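PDB 4WPE: cytokinesis protein 2 from Saccharomyces cerevisiae, which forms rings that coincide first with the septins and later with the medial actin ring, and mediates cytoskeletal rearrangements required for cytokinesis. Local coordinates for residues Asp38-Ile41 against Leu42-Lys45; Gln106-Thr109 against Asp110-Phe114. One frame throughout, in Å; residues are numbered along the deposited sequence.

Contact 1 of 2, residues Asp38-Ile41 against Leu42-Lys45; sequences DSMI and LFFK
Asp-38 and Leu-42 meet through their backbones: Leu-42 N donates to Asp-38 O at 3.1 Å, opening one turn near the start of helix 37-71. One residue on, Ser-39 O receives Phe-43 N at 3.3 Å in a weak bond, while Ser-39 OG bonds weakly to Ser-36 O and to Asn-72 and Asp-68 of the second subunit. Met-40, a selenomethionine, carries the side-chain part of the contact. Its CG lies beside the backbone N and the chain bends at chi2 (-56°), which swings the selenium forward along the helix to two aromatic rings. SE stands 5.0 Å from the centroid of the Phe-43 ring and 4.9 Å from that of Phe-44, approaching both obliquely in Met-aromatic contacts. Its nearest atom of Phe-43 is CD2, at 4.0 Å, and the two side chains run side by side in the same direction. Lower on the same side chain, Met-40 CB packs against Phe-44 CE1 at 4.0 Å, and beneath them Phe-44 N bonds almost straight to Met-40 O at 2.8 Å. Ile-41 O accepts Lys-45 N at 3.2 Å. Within this F-BAR domain the segment is shared between two partners: Ile-41 and Phe-44 pack on helix 76-162 of the same chain, whereas Met-40 and Phe-43 rest on Phe-82 and Ile-61 of the second subunit.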
# COMPACT_ATOMS: atom_id res chain seq x y z
N ASP A 38 7.29 -3.64 23.03
CA ASP A 38 6.47 -4.63 22.33
C ASP A 38 5.40 -3.97 21.47
O ASP A 38 4.90 -4.57 20.52
CB ASP A 38 5.82 -5.59 23.33
CG ASP A 38 6.83 -6.49 24.02
OD1 ASP A 38 7.74 -7.00 23.33
OD2 ASP A 38 6.72 -6.69 25.24
N SER A 39 5.04 -2.74 21.81
CA SER A 39 4.08 -1.98 21.03
C SER A 39 4.63 -1.72 19.63
O SER A 39 3.94 -1.92 18.63
CB SER A 39 3.73 -0.66 21.72
OG SER A 39 3.24 -0.88 23.03
N MSE A 40 5.88 -1.28 19.57
CA MSE A 40 6.51 -0.95 18.30
C MSE A 40 7.04 -2.20 17.59
O MSE A 40 6.97 -2.30 16.37
CB MSE A 40 7.64 0.06 18.50
CG MSE A 40 7.15 1.50 18.61
SE MSE A 40 6.08 2.04 17.06
CE MSE A 40 5.53 3.81 17.65
N ILE A 41 7.56 -3.15 18.37
CA ILE A 41 8.04 -4.41 17.82
C ILE A 41 6.95 -5.11 17.00
O ILE A 41 7.19 -5.54 15.88
CB ILE A 41 8.52 -5.37 18.93
CG1 ILE A 41 9.79 -4.84 19.58
CG2 ILE A 41 8.79 -6.75 18.36
CD1 ILE A 41 10.14 -5.54 20.89
N LEU A 42 5.76 -5.20 17.57
CA LEU A 42 4.64 -5.83 16.88
C LEU A 42 4.21 -5.00 15.68
O LEU A 42 3.90 -5.55 14.62
CB LEU A 42 3.45 -6.03 17.82
CG LEU A 42 2.29 -6.84 17.25
CD1 LEU A 42 2.67 -8.31 17.10
CD2 LEU A 42 1.04 -6.69 18.10
N PHE A 43 4.19 -3.68 15.84
CA PHE A 43 3.81 -2.78 14.76
C PHE A 43 4.74 -2.92 13.57
O PHE A 43 4.29 -3.03 12.43
CB PHE A 43 3.81 -1.33 15.25
CG PHE A 43 3.60 -0.33 14.14
CD1 PHE A 43 2.36 -0.19 13.54
CD2 PHE A 43 4.64 0.47 13.71
CE1 PHE A 43 2.16 0.73 12.53
CE2 PHE A 43 4.45 1.39 12.70
CZ PHE A 43 3.21 1.52 12.10
N PHE A 44 6.05 -2.91 13.84
CA PHE A 44 7.06 -3.06 12.80
C PHE A 44 6.89 -4.37 12.03
O PHE A 44 7.04 -4.41 10.81
CB PHE A 44 8.46 -3.01 13.42
CG PHE A 44 8.88 -1.64 13.86
CD1 PHE A 44 9.73 -1.48 14.94
CD2 PHE A 44 8.44 -0.51 13.18
CE1 PHE A 44 10.13 -0.22 15.35
CE2 PHE A 44 8.84 0.75 13.58
CZ PHE A 44 9.68 0.90 14.67
N LYS A 45 6.57 -5.43 12.76
CA LYS A 45 6.37 -6.74 12.16
C LYS A 45 5.16 -6.74 11.24
O LYS A 45 5.26 -7.11 10.07
CB LYS A 45 6.22 -7.81 13.24
CG LYS A 45 6.03 -9.21 12.69
CD LYS A 45 5.96 -10.24 13.81
CE LYS A 45 5.92 -11.65 13.25
NZ LYS A 45 5.30 -12.61 14.20

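Contact 2 of 2, residues Gln106-Thr109 against Asp110-Phe114; sequences QIYT and DTKAF
Asp-110 reaches back one turn to the carbonyl of Gln-106. Its CG lies beside its own backbone N (chi1 -75°), which brings OD1 to 2.8 Å from Gln-106 O, while Asp-110 N stands 4.3 Å from that same oxygen. The acid group thus sits closer to this carbonyl than the amide that would meet it in a regular alpha-helix, in keeping with the wider pi-type turn at 106-109. Lys-233 NZ of helix 170-259 makes a weak hydrogen bond to Gln-106 O. Thr-109 OG1 bonds back to Phe-104 O, and its carbonyl O takes Ala-113 N at 2.9 Å in a regular alpha-helical bond. Tyr-108 O likewise accepts Lys-112 N at 2.9 Å, with a weak second bond from Thr-111 N. The tyrosine and the extended lysine chain lie alongside each other, pointing the same way, and Tyr-108 OH comes to 3.9 Å from Lys-112 CD. The segment stands between two other helices of its chain: Tyr-108 packs on Ile-41 and Lys-45 of helix 37-71, Thr-111 touches Phe-229 and Lys-233 of helix 170-259, and Ile-107 touches both helices.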
# COMPACT_ATOMS: atom_id res chain seq x y z
N GLN A 106 16.06 -5.07 9.46
CA GLN A 106 16.91 -4.01 10.00
C GLN A 106 16.29 -3.27 11.18
O GLN A 106 17.01 -2.80 12.07
CB GLN A 106 17.29 -3.01 8.92
CG GLN A 106 17.86 -3.64 7.67
CD GLN A 106 18.14 -2.61 6.60
OE1 GLN A 106 18.27 -1.42 6.89
NE2 GLN A 106 18.21 -3.06 5.35
N ILE A 107 14.97 -3.16 11.21
CA ILE A 107 14.35 -2.41 12.30
C ILE A 107 13.47 -3.28 13.20
O ILE A 107 13.45 -3.07 14.41
CB ILE A 107 13.55 -1.20 11.76
CG1 ILE A 107 12.46 -1.63 10.80
CG2 ILE A 107 14.46 -0.22 11.05
CD1 ILE A 107 11.11 -1.75 11.43
N TYR A 108 12.77 -4.26 12.65
CA TYR A 108 11.97 -5.15 13.50
C TYR A 108 12.85 -6.12 14.28
O TYR A 108 12.74 -6.23 15.50
CB TYR A 108 10.94 -5.94 12.68
CG TYR A 108 10.46 -7.20 13.39
CD1 TYR A 108 9.56 -7.12 14.44
CD2 TYR A 108 10.91 -8.45 13.00
CE1 TYR A 108 9.13 -8.26 15.09
CE2 TYR A 108 10.48 -9.60 13.64
CZ TYR A 108 9.59 -9.50 14.69
OH TYR A 108 9.16 -10.64 15.32
N THR A 109 13.71 -6.82 13.55
CA THR A 109 14.58 -7.82 14.14
C THR A 109 15.55 -7.19 15.14
O THR A 109 15.73 -7.70 16.24
CB THR A 109 15.38 -8.57 13.06
OG1 THR A 109 14.50 -9.45 12.34
CG2 THR A 109 16.51 -9.38 13.67
N ASP A 110 16.14 -6.06 14.76
CA ASP A 110 17.12 -5.39 15.62
C ASP A 110 16.47 -4.75 16.84
O ASP A 110 17.13 -4.55 17.86
CB ASP A 110 17.90 -4.34 14.82
CG ASP A 110 18.93 -4.97 13.89
OD1 ASP A 110 19.17 -4.41 12.79
OD2 ASP A 110 19.51 -6.01 14.26
N THR A 111 15.19 -4.43 16.74
CA THR A 111 14.47 -3.85 17.87
C THR A 111 14.02 -4.93 18.85
O THR A 111 14.13 -4.77 20.07
CB THR A 111 13.23 -3.04 17.41
OG1 THR A 111 13.66 -1.95 16.59
CG2 THR A 111 12.47 -2.51 18.61
N LYS A 112 13.53 -6.04 18.31
CA LYS A 112 13.14 -7.17 19.15
C LYS A 112 14.35 -7.73 19.89
O LYS A 112 14.29 -8.00 21.09
CB LYS A 112 12.49 -8.27 18.30
CG LYS A 112 12.64 -9.67 18.89
CD LYS A 112 11.59 -10.63 18.38
CE LYS A 112 11.94 -12.06 18.75
NZ LYS A 112 10.77 -12.98 18.66
N ALA A 113 15.46 -7.88 19.17
CA ALA A 113 16.69 -8.40 19.76
C ALA A 113 17.23 -7.49 20.85
O ALA A 113 17.67 -7.95 21.90
CB ALA A 113 17.74 -8.60 18.68
N PHE A 114 17.18 -6.18 20.59
CA PHE A 114 17.67 -5.20 21.55
C PHE A 114 16.79 -5.17 22.79
O PHE A 114 17.28 -5.01 23.91
CB PHE A 114 17.73 -3.82 20.91
CG PHE A 114 18.25 -2.75 21.83
CD1 PHE A 114 19.59 -2.70 22.16
CD2 PHE A 114 17.39 -1.80 22.36
CE1 PHE A 114 20.08 -1.71 23.01
CE2 PHE A 114 17.87 -0.82 23.21
CZ PHE A 114 19.21 -0.77 23.53

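Contacts 1 and 2 are short segments, each of a little over two turns, of consecutive long helices, 37-71 and 76-162, and pack directly against each other within the helical bundle of the F-BAR domain with their centres about 10 Å apart. Side chains of both contacts meet at the interface: Ile-107 CD1 lies 3.3 Å from Phe-44 CG, and the Tyr-108 ring runs along the other helix, its CD1 3.2 Å from Ile-41 O and its CE1 3.5 Å from Lys-45 CB. Farther along, Thr-111 CG2 packs on Ile-41 CG1 at 3.7 Å. The pair lies between the second subunit on the contact 1 side and helix 170-259 on the contact 2 side.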